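Long-range contacts in protein of unknown function DUF574 (Streptomyces avermitilis, PDB 3GIW), which probably acts as an S-adenosylmethionine-dependent methyltransferase with a Rossmann-like fold, although its substrate is unknown: residues H229-E240 and M269-P277; R160-H171 and L190-G201. All coordinates share one frame; numbering follows the deposited sequence. Where two conformers were deposited one is given.

Overall arrangement
Both contacts belong to one mixed sheet and meet where strand 195-201 neighbours strand 269-275. Interaction 2 lies nearer the middle and is largely buried: two parallel strands share a ladder of backbone bonds, extended by serine hydroxyls and a water. Interaction 1 is only partly buried and sits toward one side of the sheet, where a single antiparallel pair carries the hydrogen bonding, while the Phe236 and His229 rings, with Leu239, pack against side chains of strand 269-275. The two are joined directly by Lys276, whose N probably bonds to Ser194 O and whose NZ probably bonds to Leu190 O.

Interaction 1 (H229-E240 and M269-P277); sequences HAEAEEFFEGLE and MYGAVARKP
Glu240 and Arg275 form an antiparallel hydrogen-bonded pair at one end of the antiparallel pairing of strands 240-248 and 269-275, the edge region of the methyltransferase sheet. Glu240 N donates to Arg275 O over 2.9 Å, almost straight (168°) and in the carbonyl plane. In return Arg275 N reaches Glu240 O, also at 2.9 Å, from above the carbonyl plane. The same Glu240 O receives a CA-H...O contact from Ala274 CA at 3.2 Å. Both side chains leave the sheet on one face.

Just before this pair, a type II turn from Phe236 to Leu239 brings the chain down from helix 229-234 into the strand; Gly238 takes its positive-phi position, and its carbonyl O rests against the ring of Pro277. Leu239 CB meets the methyl of Ala274, while CD2 touches Lys276 CA. In the strand order 3-2-1-4-5-7-6 of class I methyltransferases, 269-275 is the antiparallel strand inserted between its two neighbours, and the turn and helix here cover the face bearing Tyr270, Ala272 and Ala274. Phe236, with CG anti to its carbonyl carbon (chi1 -67°), extends its ring over that face: CZ is 3.6 Å from Ala272 CB and CD1 is 3.6 Å from Ala274 CB. Ile246 of strand 240-248 also touches this ring.

At the start of the helix, His229 turns a ring edge to the face of Tyr270 in a T-shaped stack, centroids 5.4 Å apart and planes at 86°. Tyr270 OH and His229 N share Glu204 OE2 as hydrogen-bond partner, while His229 NE2 bonds to Ile246 O of strand 240-248.

Interaction 2 (R160-H171 and L190-G201); sequences RPVALTVIAIVH and LPSGSYLAMSIG
Ser194 holds OG anti to its carbonyl carbon (chi1 -67°) and Ser199 sets OG between its backbone N and carbonyl carbon (chi1 64°); these rotations turn the two hydroxyls onto the backbone of segment 160-171 near either end of the strand pair. Ser194 OG accepts from Val162 N at 3.1 Å and donates to Pro191 O at 2.7 Å, on a lone pair of a carbonyl that also takes Ser194 N. Ser199 OG accepts from Ala168 N at 2.9 Å, a bent bond (132°), and is hydrogen-bonded to Asn62, a residue of the S-adenosyl-L-homocysteine site.

Between them runs a regular parallel ladder, Tyr195 N to Val162 O, Leu164 N to Tyr195 O, Ala197 N to Leu164 O and Val166 N to Ala197 O. It weakens at Ser199 N and Val166 O, 3.5 Å apart, where the strands begin to separate; there a water donates to Val166 O and Ser199 O and accepts from Val170 N. Beyond it, in the conformer described, Gly201 N probably donates to His171 ND1 in a bent bond, tilted from the imidazole plane.

Leu164 and Leu196 lie side by side, CD2 of the former 3.9 Å from CD1 of the latter. Selenomethionine Met198, bent at its last torsion, puts CE 3.8 Å from Val170 CB.

The two strands belong to a beta-alpha-beta unit connected through helix 179-187. Strand 81-85 pairs with the far edge of 163-167, strand 269-275 flanks 195-201, and helix 55-75 packs on Ile167 and Tyr195.

Interaction 1 (H229-E240 and M269-P277)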
# COMPACT_ATOMS: atom_id res chain seq x y z
N HIS A 229 16.50 -6.26 -2.90
CA HIS A 229 15.69 -7.23 -3.64
C HIS A 229 15.61 -8.59 -2.90
O HIS A 229 14.53 -9.19 -2.78
CB HIS A 229 16.24 -7.38 -5.08
CG HIS A 229 15.35 -8.17 -5.98
ND1 HIS A 229 15.35 -9.54 -6.00
CD2 HIS A 229 14.41 -7.78 -6.87
CE1 HIS A 229 14.44 -9.97 -6.86
NE2 HIS A 229 13.87 -8.92 -7.42
N ALA A 230 16.77 -9.08 -2.42
CA ALA A 230 16.79 -10.34 -1.66
C ALA A 230 15.89 -10.32 -0.44
O ALA A 230 15.20 -11.29 -0.15
CB ALA A 230 18.20 -10.73 -1.24
N GLU A 231 15.87 -9.20 0.29
CA GLU A 231 14.99 -9.06 1.43
C GLU A 231 13.52 -8.97 1.02
O GLU A 231 12.64 -9.53 1.71
CB GLU A 231 15.41 -7.83 2.23
CG GLU A 231 16.75 -8.04 2.97
CD GLU A 231 17.30 -6.79 3.59
OE1 GLU A 231 17.09 -5.67 3.08
OE2 GLU A 231 17.95 -6.94 4.64
N ALA A 232 13.22 -8.32 -0.11
CA ALA A 232 11.86 -8.28 -0.60
C ALA A 232 11.34 -9.69 -0.93
O ALA A 232 10.16 -10.01 -0.73
CB ALA A 232 11.78 -7.38 -1.84
N GLU A 233 12.26 -10.53 -1.45
CA GLU A 233 11.90 -11.90 -1.86
C GLU A 233 11.35 -12.72 -0.68
O GLU A 233 10.51 -13.62 -0.88
CB GLU A 233 13.08 -12.65 -2.48
CG GLU A 233 13.49 -12.19 -3.88
CD GLU A 233 14.58 -13.08 -4.47
OE1 GLU A 233 15.57 -13.37 -3.77
OE2 GLU A 233 14.39 -13.53 -5.62
N GLU A 234 11.81 -12.40 0.54
CA GLU A 234 11.38 -13.16 1.72
C GLU A 234 9.85 -13.14 1.90
O GLU A 234 9.24 -14.13 2.35
CB GLU A 234 12.03 -12.66 3.01
CG GLU A 234 11.98 -13.72 4.11
CD GLU A 234 12.63 -13.30 5.41
OE1 GLU A 234 13.24 -12.21 5.46
OE2 GLU A 234 12.57 -14.14 6.38
N PHE A 235 9.22 -12.01 1.62
CA PHE A 235 7.75 -11.93 1.71
C PHE A 235 7.01 -12.91 0.78
O PHE A 235 5.87 -13.24 1.06
CB PHE A 235 7.25 -10.50 1.41
CG PHE A 235 7.66 -9.46 2.43
CD1 PHE A 235 6.89 -9.22 3.54
CD2 PHE A 235 8.81 -8.73 2.25
CE1 PHE A 235 7.27 -8.27 4.48
CE2 PHE A 235 9.20 -7.78 3.20
CZ PHE A 235 8.44 -7.55 4.30
N PHE A 236 7.64 -13.33 -0.32
CA PHE A 236 6.93 -14.07 -1.35
C PHE A 236 7.36 -15.55 -1.42
O PHE A 236 6.93 -16.30 -2.31
CB PHE A 236 7.12 -13.35 -2.69
CG PHE A 236 6.46 -12.03 -2.73
CD1 PHE A 236 5.13 -11.93 -3.04
CD2 PHE A 236 7.17 -10.85 -2.45
CE1 PHE A 236 4.50 -10.70 -3.09
CE2 PHE A 236 6.52 -9.63 -2.50
CZ PHE A 236 5.18 -9.56 -2.82
N GLU A 237 8.20 -15.99 -0.49
CA GLU A 237 8.61 -17.40 -0.42
C GLU A 237 7.42 -18.33 -0.27
O GLU A 237 6.55 -18.10 0.54
CB GLU A 237 9.61 -17.63 0.72
CG GLU A 237 10.98 -17.04 0.44
CD GLU A 237 11.77 -17.79 -0.64
OE1 GLU A 237 11.55 -19.01 -0.83
OE2 GLU A 237 12.66 -17.16 -1.29
N GLY A 238 7.38 -19.39 -1.08
CA GLY A 238 6.23 -20.30 -1.05
C GLY A 238 5.03 -19.84 -1.86
O GLY A 238 4.06 -20.58 -1.95
N LEU A 239 5.06 -18.62 -2.39
CA LEU A 239 4.02 -18.08 -3.27
C LEU A 239 4.47 -18.07 -4.73
O LEU A 239 5.67 -18.18 -5.03
CB LEU A 239 3.65 -16.64 -2.84
CG LEU A 239 3.29 -16.45 -1.38
CD1 LEU A 239 2.91 -14.99 -1.03
CD2 LEU A 239 2.15 -17.38 -0.99
N GLU A 240 3.52 -17.93 -5.64
CA GLU A 240 3.79 -18.00 -7.07
C GLU A 240 3.73 -16.60 -7.67
O GLU A 240 2.67 -16.04 -7.90
CB GLU A 240 2.81 -18.97 -7.75
CG GLU A 240 2.92 -20.42 -7.17
CD GLU A 240 2.12 -21.50 -7.91
OE1 GLU A 240 1.19 -21.16 -8.64
OE2 GLU A 240 2.45 -22.70 -7.74
N MSE A 269 10.58 2.07 -4.95
CA MSE A 269 9.66 0.99 -4.57
C MSE A 269 9.84 -0.17 -5.49
O MSE A 269 9.79 0.00 -6.70
CB MSE A 269 8.17 1.34 -4.72
CG MSE A 269 7.59 2.25 -3.81
SE MSE A 269 7.55 1.73 -1.95
CE MSE A 269 6.40 3.19 -1.55
N TYR A 270 9.99 -1.36 -4.92
CA TYR A 270 9.71 -2.61 -5.62
C TYR A 270 8.21 -2.89 -5.56
O TYR A 270 7.56 -2.58 -4.56
CB TYR A 270 10.44 -3.78 -4.97
CG TYR A 270 11.92 -3.79 -5.17
CD1 TYR A 270 12.49 -3.90 -6.43
CD2 TYR A 270 12.78 -3.74 -4.07
CE1 TYR A 270 13.85 -3.95 -6.60
CE2 TYR A 270 14.18 -3.78 -4.25
CZ TYR A 270 14.70 -3.87 -5.51
OH TYR A 270 16.07 -3.92 -5.76
N GLY A 271 7.68 -3.50 -6.60
CA GLY A 271 6.32 -4.02 -6.60
C GLY A 271 6.27 -5.46 -7.05
O GLY A 271 7.11 -5.92 -7.81
N ALA A 272 5.29 -6.19 -6.49
CA ALA A 272 5.11 -7.59 -6.81
C ALA A 272 3.72 -8.07 -6.43
O ALA A 272 3.10 -7.55 -5.49
CB ALA A 272 6.17 -8.46 -6.08
N VAL A 273 3.26 -9.08 -7.19
CA VAL A 273 1.97 -9.73 -6.95
C VAL A 273 2.23 -11.23 -7.08
O VAL A 273 2.94 -11.67 -8.00
CB VAL A 273 0.95 -9.30 -8.01
CG1 VAL A 273 -0.40 -10.04 -7.84
CG2 VAL A 273 0.76 -7.78 -7.98
N ALA A 274 1.65 -12.02 -6.17
CA ALA A 274 1.88 -13.46 -6.16
C ALA A 274 0.63 -14.22 -5.67
O ALA A 274 -0.08 -13.75 -4.81
CB ALA A 274 3.04 -13.84 -5.30
N ARG A 275 0.44 -15.42 -6.23
CA ARG A 275 -0.69 -16.31 -5.90
C ARG A 275 -0.32 -17.29 -4.80
O ARG A 275 0.79 -17.85 -4.80
CB ARG A 275 -1.10 -17.11 -7.14
CG ARG A 275 -2.33 -18.00 -6.97
CD ARG A 275 -2.83 -18.53 -8.32
NE ARG A 275 -4.04 -19.33 -8.19
CZ ARG A 275 -4.08 -20.59 -7.77
NH1 ARG A 275 -2.97 -21.23 -7.41
NH2 ARG A 275 -5.26 -21.20 -7.68
N LYS A 276 -1.26 -17.52 -3.89
CA LYS A 276 -1.12 -18.54 -2.86
C LYS A 276 -1.61 -19.90 -3.41
O LYS A 276 -2.78 -20.01 -3.78
CB LYS A 276 -1.95 -18.13 -1.62
CG LYS A 276 -1.94 -19.16 -0.50
CD LYS A 276 -2.66 -18.71 0.73
CE LYS A 276 -2.75 -19.86 1.75
NZ LYS A 276 -3.15 -19.31 3.10
N PRO A 277 -0.73 -20.91 -3.45
CA PRO A 277 -1.13 -22.26 -3.93
C PRO A 277 -2.23 -22.88 -3.10
O PRO A 277 -2.34 -22.65 -1.89
CB PRO A 277 0.15 -23.09 -3.80
CG PRO A 277 1.25 -22.13 -3.71
CD PRO A 277 0.71 -20.84 -3.15
OXT PRO A 277 -3.03 -23.66 -3.64

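Interaction 2 (R160-H171 and L190-G201)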
# COMPACT_ATOMS: atom_id res chain seq x y z
N ARG A 160 -13.34 -17.97 0.32
CA ARG A 160 -13.18 -17.69 -1.12
C ARG A 160 -11.96 -16.78 -1.30
O ARG A 160 -11.55 -16.13 -0.36
CB ARG A 160 -14.43 -17.06 -1.71
CG ARG A 160 -15.62 -18.02 -1.70
CD ARG A 160 -16.94 -17.33 -1.92
NE ARG A 160 -18.06 -18.21 -1.56
CZ ARG A 160 -18.51 -19.19 -2.33
NH1 ARG A 160 -17.92 -19.43 -3.49
NH2 ARG A 160 -19.52 -19.95 -1.92
N PRO A 161 -11.33 -16.78 -2.50
CA PRO A 161 -10.10 -16.03 -2.66
C PRO A 161 -10.22 -14.56 -2.29
O PRO A 161 -11.21 -13.88 -2.58
CB PRO A 161 -9.77 -16.23 -4.14
CG PRO A 161 -10.43 -17.54 -4.49
CD PRO A 161 -11.70 -17.53 -3.72
N VAL A 162 -9.13 -14.06 -1.70
CA VAL A 162 -8.96 -12.66 -1.32
C VAL A 162 -7.58 -12.18 -1.80
O VAL A 162 -6.61 -12.94 -1.75
CB VAL A 162 -9.00 -12.54 0.23
CG1 VAL A 162 -8.74 -11.12 0.70
CG2 VAL A 162 -10.38 -12.98 0.83
N ALA A 163 -7.50 -10.94 -2.31
CA ALA A 163 -6.21 -10.27 -2.52
C ALA A 163 -5.87 -9.41 -1.31
O ALA A 163 -6.63 -8.48 -0.97
CB ALA A 163 -6.23 -9.41 -3.75
N LEU A 164 -4.76 -9.74 -0.68
CA LEU A 164 -4.19 -9.02 0.44
C LEU A 164 -3.25 -7.99 -0.16
O LEU A 164 -2.23 -8.35 -0.75
CB LEU A 164 -3.44 -9.97 1.37
CG LEU A 164 -2.77 -9.35 2.59
CD1 LEU A 164 -3.76 -8.71 3.55
CD2 LEU A 164 -1.93 -10.40 3.33
N THR A 165 -3.63 -6.71 -0.02
CA THR A 165 -2.81 -5.59 -0.53
C THR A 165 -2.10 -4.87 0.62
O THR A 165 -2.77 -4.38 1.56
CB THR A 165 -3.63 -4.64 -1.45
OG1 THR A 165 -4.76 -4.14 -0.77
CG2 THR A 165 -4.18 -5.42 -2.65
N VAL A 166 -0.78 -4.82 0.58
CA VAL A 166 0.06 -4.20 1.64
C VAL A 166 1.00 -3.24 0.87
O VAL A 166 2.12 -3.61 0.53
CB VAL A 166 0.84 -5.25 2.47
CG1 VAL A 166 1.53 -4.56 3.63
CG2 VAL A 166 -0.13 -6.34 3.01
N ILE A 167 0.47 -2.05 0.58
CA ILE A 167 1.07 -1.10 -0.36
C ILE A 167 1.53 0.17 0.36
O ILE A 167 0.80 0.80 1.12
CB ILE A 167 0.06 -0.80 -1.47
CG1 ILE A 167 -0.27 -2.10 -2.23
CG2 ILE A 167 0.64 0.30 -2.41
CD1 ILE A 167 -1.34 -2.03 -3.31
N ALA A 168 2.82 0.48 0.18
CA ALA A 168 3.39 1.72 0.71
C ALA A 168 3.28 1.79 2.24
O ALA A 168 3.01 2.86 2.82
CB ALA A 168 2.76 2.97 0.02
N ILE A 169 3.47 0.65 2.91
CA ILE A 169 3.38 0.59 4.38
C ILE A 169 4.50 -0.20 5.07
O ILE A 169 4.94 0.16 6.17
CB ILE A 169 2.00 0.01 4.83
CG1 ILE A 169 1.98 -0.16 6.36
CG2 ILE A 169 1.72 -1.31 4.17
CD1 ILE A 169 0.60 -0.30 6.94
N VAL A 170 4.98 -1.26 4.45
CA VAL A 170 5.81 -2.20 5.15
C VAL A 170 7.17 -1.64 5.61
O VAL A 170 7.79 -2.11 6.60
CB VAL A 170 5.93 -3.53 4.33
CG1 VAL A 170 7.06 -3.46 3.30
CG2 VAL A 170 6.13 -4.69 5.32
N HIS A 171 7.66 -0.63 4.90
CA HIS A 171 8.94 -0.01 5.28
C HIS A 171 8.83 0.79 6.59
O HIS A 171 9.85 1.19 7.15
CB HIS A 171 9.48 0.86 4.15
CG HIS A 171 8.41 1.46 3.30
ND1 HIS A 171 7.96 0.87 2.14
CD2 HIS A 171 7.61 2.53 3.52
CE1 HIS A 171 7.00 1.62 1.63
NE2 HIS A 171 6.76 2.62 2.45
N LEU A 190 -6.40 -16.97 4.36
CA LEU A 190 -6.95 -16.76 3.03
C LEU A 190 -6.77 -18.09 2.29
O LEU A 190 -5.77 -18.77 2.45
CB LEU A 190 -6.25 -15.58 2.36
CG LEU A 190 -6.24 -14.30 3.20
CD1 LEU A 190 -5.63 -13.10 2.44
CD2 LEU A 190 -7.63 -13.94 3.68
N PRO A 191 -7.77 -18.49 1.51
CA PRO A 191 -7.67 -19.78 0.80
C PRO A 191 -6.71 -19.82 -0.39
O PRO A 191 -6.28 -18.79 -0.91
CB PRO A 191 -9.11 -20.01 0.30
CG PRO A 191 -9.71 -18.67 0.28
CD PRO A 191 -9.05 -17.80 1.27
N SER A 192 -6.42 -21.04 -0.84
CA SER A 192 -5.76 -21.25 -2.10
C SER A 192 -6.42 -20.42 -3.19
O SER A 192 -7.66 -20.33 -3.26
CB SER A 192 -5.81 -22.73 -2.45
OG SER A 192 -5.00 -23.44 -1.52
N GLY A 193 -5.60 -19.77 -4.01
CA GLY A 193 -6.08 -18.89 -5.08
C GLY A 193 -6.13 -17.42 -4.67
O GLY A 193 -6.40 -16.54 -5.49
N SER A 194 -5.87 -17.17 -3.39
CA SER A 194 -5.71 -15.81 -2.89
C SER A 194 -4.39 -15.23 -3.42
O SER A 194 -3.55 -15.97 -4.00
CB SER A 194 -5.74 -15.80 -1.35
OG SER A 194 -7.03 -16.16 -0.87
N TYR A 195 -4.23 -13.91 -3.26
CA TYR A 195 -3.03 -13.20 -3.72
C TYR A 195 -2.46 -12.29 -2.63
O TYR A 195 -3.17 -11.83 -1.72
CB TYR A 195 -3.33 -12.36 -4.97
CG TYR A 195 -3.47 -13.17 -6.26
CD1 TYR A 195 -4.64 -13.89 -6.55
CD2 TYR A 195 -2.45 -13.17 -7.21
CE1 TYR A 195 -4.78 -14.58 -7.73
CE2 TYR A 195 -2.58 -13.88 -8.39
CZ TYR A 195 -3.75 -14.60 -8.63
OH TYR A 195 -3.92 -15.33 -9.81
N LEU A 196 -1.17 -12.02 -2.75
CA LEU A 196 -0.45 -10.99 -1.98
C LEU A 196 0.10 -10.00 -3.00
O LEU A 196 0.76 -10.40 -3.94
CB LEU A 196 0.68 -11.63 -1.18
CG LEU A 196 1.58 -10.63 -0.43
CD1 LEU A 196 0.84 -9.82 0.64
CD2 LEU A 196 2.78 -11.38 0.22
N ALA A 197 -0.18 -8.72 -2.78
CA ALA A 197 0.35 -7.61 -3.61
C ALA A 197 1.02 -6.63 -2.65
O ALA A 197 0.38 -6.18 -1.69
CB ALA A 197 -0.75 -6.90 -4.41
N MSE A 198 2.25 -6.26 -2.95
CA MSE A 198 3.00 -5.34 -2.12
C MSE A 198 3.82 -4.35 -2.92
O MSE A 198 4.33 -4.63 -3.98
CB MSE A 198 3.98 -6.08 -1.20
CG MSE A 198 3.34 -7.18 -0.32
SE MSE A 198 4.65 -7.93 0.92
CE MSE A 198 4.90 -6.36 2.02
N SER A 199 4.03 -3.17 -2.33
CA SER A 199 5.14 -2.29 -2.74
C SER A 199 6.06 -2.13 -1.53
O SER A 199 5.58 -1.89 -0.38
CB SER A 199 4.68 -0.97 -3.32
OG SER A 199 4.00 -0.18 -2.39
N ILE A 200 7.36 -2.25 -1.75
CA ILE A 200 8.38 -2.34 -0.73
C ILE A 200 9.51 -1.31 -0.98
O ILE A 200 10.14 -1.32 -2.05
CB ILE A 200 8.98 -3.77 -0.72
CG1 ILE A 200 7.89 -4.82 -0.39
CG2 ILE A 200 10.13 -3.94 0.29
CD1 ILE A 200 8.27 -6.28 -0.64
N GLY A 201 9.73 -0.43 -0.00
CA GLY A 201 10.72 0.65 -0.16
C GLY A 201 12.15 0.09 -0.21
O GLY A 201 12.49 -0.88 0.51
O HOH W 1 4.13 -2.12 1.83